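Local coordinates for minor structural protein 4 (Lactococcus phage Tuc2009, PDB 5E7T) that probably serves as a structural component of the phage baseplate, its immunoglobulin-like domain helping to assemble the device by which the virus engages its host cell, at residues Ser12-Val18 with Tyr54-Ile59. Residues are numbered along the deposited sequence; the frame is centred on the assembly and turned at random.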
ATOM      1  N   SER A  12      -9.379  25.936   3.675  1.00 58.19           N
ATOM      2  CA  SER A  12      -9.863  25.143   2.542  1.00 56.62           C
ATOM      3  C   SER A  12     -10.691  25.973   1.587  1.00 59.44           C
ATOM      4  O   SER A  12     -11.443  26.886   1.979  1.00 58.99           O
ATOM      5  CB  SER A  12     -10.664  23.927   3.008  1.00 59.42           C
ATOM      6  OG  SER A  12     -11.247  23.193   1.940  1.00 66.48           O
ATOM      7  N   GLU A  13     -10.603  25.616   0.312  1.00 54.74           N
ATOM      8  CA  GLU A  13     -11.410  26.327  -0.668  1.00 52.60           C
ATOM      9  C   GLU A  13     -12.731  25.617  -0.810  1.00 56.55           C
ATOM     10  O   GLU A  13     -13.494  25.910  -1.717  1.00 56.41           O
ATOM     11  CB  GLU A  13     -10.678  26.417  -2.003  1.00 53.20           C
ATOM     12  CG  GLU A  13      -9.575  27.453  -2.007  1.00 54.19           C
ATOM     13  CD  GLU A  13      -9.988  28.890  -1.766  1.00 74.73           C
ATOM     14  OE1 GLU A  13     -11.092  29.297  -2.204  1.00 71.47           O
ATOM     15  OE2 GLU A  13      -9.167  29.624  -1.171  1.00 72.52           O
ATOM     16  N   TYR A  14     -13.007  24.681   0.100  1.00 53.34           N
ATOM     17  CA  TYR A  14     -14.189  23.844   0.047  1.00 52.07           C
ATOM     18  C   TYR A  14     -15.069  23.956   1.338  1.00 56.82           C
ATOM     19  O   TYR A  14     -15.082  25.006   2.002  1.00 58.85           O
ATOM     20  CB  TYR A  14     -13.764  22.405  -0.313  1.00 52.11           C
ATOM     21  CG  TYR A  14     -13.096  22.292  -1.676  1.00 54.29           C
ATOM     22  CD1 TYR A  14     -13.848  22.083  -2.832  1.00 56.15           C
ATOM     23  CD2 TYR A  14     -11.714  22.385  -1.812  1.00 55.33           C
ATOM     24  CE1 TYR A  14     -13.241  21.987  -4.087  1.00 54.06           C
ATOM     25  CE2 TYR A  14     -11.098  22.281  -3.061  1.00 56.21           C
ATOM     26  CZ  TYR A  14     -11.867  22.092  -4.194  1.00 62.36           C
ATOM     27  OH  TYR A  14     -11.258  22.009  -5.419  1.00 71.23           O
ATOM     28  N   GLN A  15     -15.836  22.903   1.640  1.00 51.66           N
ATOM     29  CA  GLN A  15     -16.807  22.842   2.713  1.00 50.78           C
ATOM     30  C   GLN A  15     -16.436  21.802   3.788  1.00 54.94           C
ATOM     31  O   GLN A  15     -17.070  20.739   3.813  1.00 53.95           O
ATOM     32  CB  GLN A  15     -18.173  22.502   2.110  1.00 51.84           C
ATOM     33  CG  GLN A  15     -18.779  23.592   1.254  1.00 59.65           C
ATOM     34  CD  GLN A  15     -18.218  23.653  -0.136  1.00 70.04           C
ATOM     35  OE1 GLN A  15     -18.115  22.638  -0.851  1.00 55.28           O
ATOM     36  NE2 GLN A  15     -17.829  24.868  -0.525  1.00 63.59           N
ATOM     37  N   PRO A  16     -15.486  22.116   4.728  1.00 50.54           N
ATOM     38  CA  PRO A  16     -15.075  21.128   5.743  1.00 49.92           C
ATOM     39  C   PRO A  16     -16.175  20.710   6.681  1.00 55.25           C
ATOM     40  O   PRO A  16     -17.009  21.516   7.048  1.00 56.06           O
ATOM     41  CB  PRO A  16     -13.961  21.846   6.512  1.00 50.99           C
ATOM     42  CG  PRO A  16     -13.440  22.810   5.583  1.00 55.93           C
ATOM     43  CD  PRO A  16     -14.652  23.318   4.835  1.00 51.55           C
ATOM     44  N   ASP A  17     -16.165  19.456   7.085  1.00 52.15           N
ATOM     45  CA  ASP A  17     -17.184  19.015   8.007  1.00 52.19           C
ATOM     46  C   ASP A  17     -16.810  19.441   9.417  1.00 58.54           C
ATOM     47  O   ASP A  17     -15.624  19.628   9.715  1.00 58.11           O
ATOM     48  CB  ASP A  17     -17.389  17.505   7.894  1.00 53.48           C
ATOM     49  CG  ASP A  17     -18.560  16.960   8.685  1.00 65.09           C
ATOM     50  OD1 ASP A  17     -19.595  17.678   8.801  1.00 64.98           O
ATOM     51  OD2 ASP A  17     -18.465  15.797   9.154  1.00 72.56           O
ATOM     52  N   VAL A  18     -17.828  19.653  10.271  1.00 56.69           N
ATOM     53  CA  VAL A  18     -17.647  20.015  11.677  1.00 56.05           C
ATOM     54  C   VAL A  18     -18.473  19.097  12.522  1.00 58.22           C
ATOM     55  O   VAL A  18     -19.631  18.839  12.191  1.00 58.82           O
ATOM     56  CB  VAL A  18     -17.907  21.503  12.011  1.00 60.43           C
ATOM     57  CG1 VAL A  18     -17.785  21.745  13.509  1.00 60.67           C
ATOM     58  CG2 VAL A  18     -16.931  22.413  11.268  1.00 60.41           C
ATOM     59  N   TYR A  54     -21.934  27.257   4.493  1.00 50.45           N
ATOM     60  CA  TYR A  54     -20.602  27.660   4.076  1.00 49.13           C
ATOM     61  C   TYR A  54     -20.518  28.765   3.084  1.00 52.80           C
ATOM     62  O   TYR A  54     -21.300  28.821   2.135  1.00 55.07           O
ATOM     63  CB  TYR A  54     -19.918  26.453   3.400  1.00 50.37           C
ATOM     64  CG  TYR A  54     -19.850  25.191   4.230  1.00 52.01           C
ATOM     65  CD1 TYR A  54     -18.766  24.938   5.061  1.00 54.89           C
ATOM     66  CD2 TYR A  54     -20.867  24.248   4.181  1.00 52.22           C
ATOM     67  CE1 TYR A  54     -18.701  23.783   5.839  1.00 53.96           C
ATOM     68  CE2 TYR A  54     -20.830  23.106   4.981  1.00 53.34           C
ATOM     69  CZ  TYR A  54     -19.741  22.879   5.805  1.00 57.43           C
ATOM     70  OH  TYR A  54     -19.653  21.742   6.550  1.00 57.96           O
ATOM     71  N   ILE A  55     -19.485  29.598   3.254  1.00 47.12           N
ATOM     72  CA  ILE A  55     -18.995  30.615   2.313  1.00 45.66           C
ATOM     73  C   ILE A  55     -17.472  30.389   2.238  1.00 50.40           C
ATOM     74  O   ILE A  55     -16.915  29.705   3.109  1.00 51.19           O
ATOM     75  CB  ILE A  55     -19.383  32.097   2.575  1.00 47.49           C
ATOM     76  CG1 ILE A  55     -18.706  32.654   3.840  1.00 46.75           C
ATOM     77  CG2 ILE A  55     -20.885  32.276   2.574  1.00 47.95           C
ATOM     78  CD1 ILE A  55     -18.931  34.054   4.089  1.00 50.65           C
ATOM     79  N   ARG A  56     -16.804  30.950   1.230  1.00 46.23           N
ATOM     80  CA  ARG A  56     -15.371  30.735   1.086  1.00 46.34           C
ATOM     81  C   ARG A  56     -14.623  30.996   2.380  1.00 53.77           C
ATOM     82  O   ARG A  56     -14.708  32.088   2.918  1.00 56.64           O
ATOM     83  CB  ARG A  56     -14.804  31.554  -0.087  1.00 44.56           C
ATOM     84  CG  ARG A  56     -13.300  31.480  -0.219  1.00 46.12           C
ATOM     85  CD  ARG A  56     -12.775  32.284  -1.366  1.00 47.32           C
ATOM     86  NE  ARG A  56     -11.355  31.996  -1.557  1.00 56.90           N
ATOM     87  CZ  ARG A  56     -10.389  32.904  -1.514  1.00 72.73           C
ATOM     88  NH1 ARG A  56     -10.678  34.182  -1.304  1.00 62.58           N
ATOM     89  NH2 ARG A  56      -9.125  32.544  -1.695  1.00 61.76           N
ATOM     90  N   ASN A  57     -13.945  29.985   2.900  1.00 50.84           N
ATOM     91  CA  ASN A  57     -13.135  30.095   4.106  1.00 51.31           C
ATOM     92  C   ASN A  57     -13.900  30.278   5.418  1.00 56.74           C
ATOM     93  O   ASN A  57     -13.238  30.345   6.446  1.00 58.55           O
ATOM     94  CB  ASN A  57     -12.093  31.221   3.966  1.00 52.39           C
ATOM     95  CG  ASN A  57     -11.140  31.113   2.805  1.00 65.70           C
ATOM     96  OD1 ASN A  57     -10.661  30.034   2.453  1.00 58.23           O
ATOM     97  ND2 ASN A  57     -10.762  32.261   2.256  1.00 59.83           N
ATOM     98  N   LYS A  58     -15.250  30.355   5.419  1.00 52.13           N
ATOM     99  CA  LYS A  58     -16.034  30.536   6.655  1.00 50.83           C
ATOM    100  C   LYS A  58     -17.215  29.569   6.773  1.00 57.19           C
ATOM    101  O   LYS A  58     -18.197  29.670   6.010  1.00 56.17           O
ATOM    102  CB  LYS A  58     -16.566  31.982   6.794  1.00 51.63           C
ATOM    103  CG  LYS A  58     -15.533  33.074   6.802  1.00 55.67           C
ATOM    104  CD  LYS A  58     -16.142  34.448   7.004  1.00 66.39           C
ATOM    105  CE  LYS A  58     -16.481  34.729   8.440  1.00 80.96           C
ATOM    106  NZ  LYS A  58     -17.090  36.071   8.615  1.00 90.06           N
ATOM    107  N   ILE A  59     -17.140  28.673   7.791  1.00 55.69           N
ATOM    108  CA  ILE A  59     -18.173  27.681   8.185  1.00 54.39           C
ATOM    109  C   ILE A  59     -19.008  28.357   9.264  1.00 59.23           C
ATOM    110  O   ILE A  59     -18.446  28.979  10.161  1.00 59.96           O
ATOM    111  CB  ILE A  59     -17.551  26.360   8.770  1.00 55.99           C
ATOM    112  CG1 ILE A  59     -16.457  25.757   7.853  1.00 55.07           C
ATOM    113  CG2 ILE A  59     -18.637  25.321   9.125  1.00 56.02           C
ATOM    114  CD1 ILE A  59     -15.736  24.535   8.409  1.00 58.67           C
TER
HETATM  115  O   HOH W   1     -19.288  19.217   4.272  1.00 54.01           O
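Gln15 lies across the Tyr54 ring like a lid: its CB stands 3.7 Å from the ring centroid, a CH-pi contact. That approach is 5° off the normal. CG leans over the ring's root, 3.5 Å from Tyr54 CG. A bend at chi2 (80°) then puts Gln15 OE1, its amide 76° from the ring plane, in hydrogen bonds with polar side chains of another protein's chain. At the far end of the ring, Tyr54 OH donates to Pro16 O over 2.7 Å, approaching from above the carbonyl plane; face and hydroxyl are both held by consecutive residues of 12-18. Beyond the ring edge, on the Pro16 side, the bump is Ile59 CD1, which enters the hollow between the Pro16 ring, with CB at 3.7 Å, and Val18 CG2, at 3.8 Å. On the other flank, the extended Arg56 chain reaches Glu13 side-on in a two-nitrogen salt bridge: NE meets the syn lone pair of OE1 at 2.8 Å, and NH2 reaches OE2 at 3.0 Å. This clasp ties the loop to the type II beta turn Ile55-Lys58, which links strands 45-55 and 58-63. The contact therefore packs the connection between strands 4-10 and 17-24 against that hairpin; Ile93 of strand 87-94 touches Pro16 and Ile59, and Tyr54 joins an antiparallel strand of a second subunit, carrying the sheet across the interface.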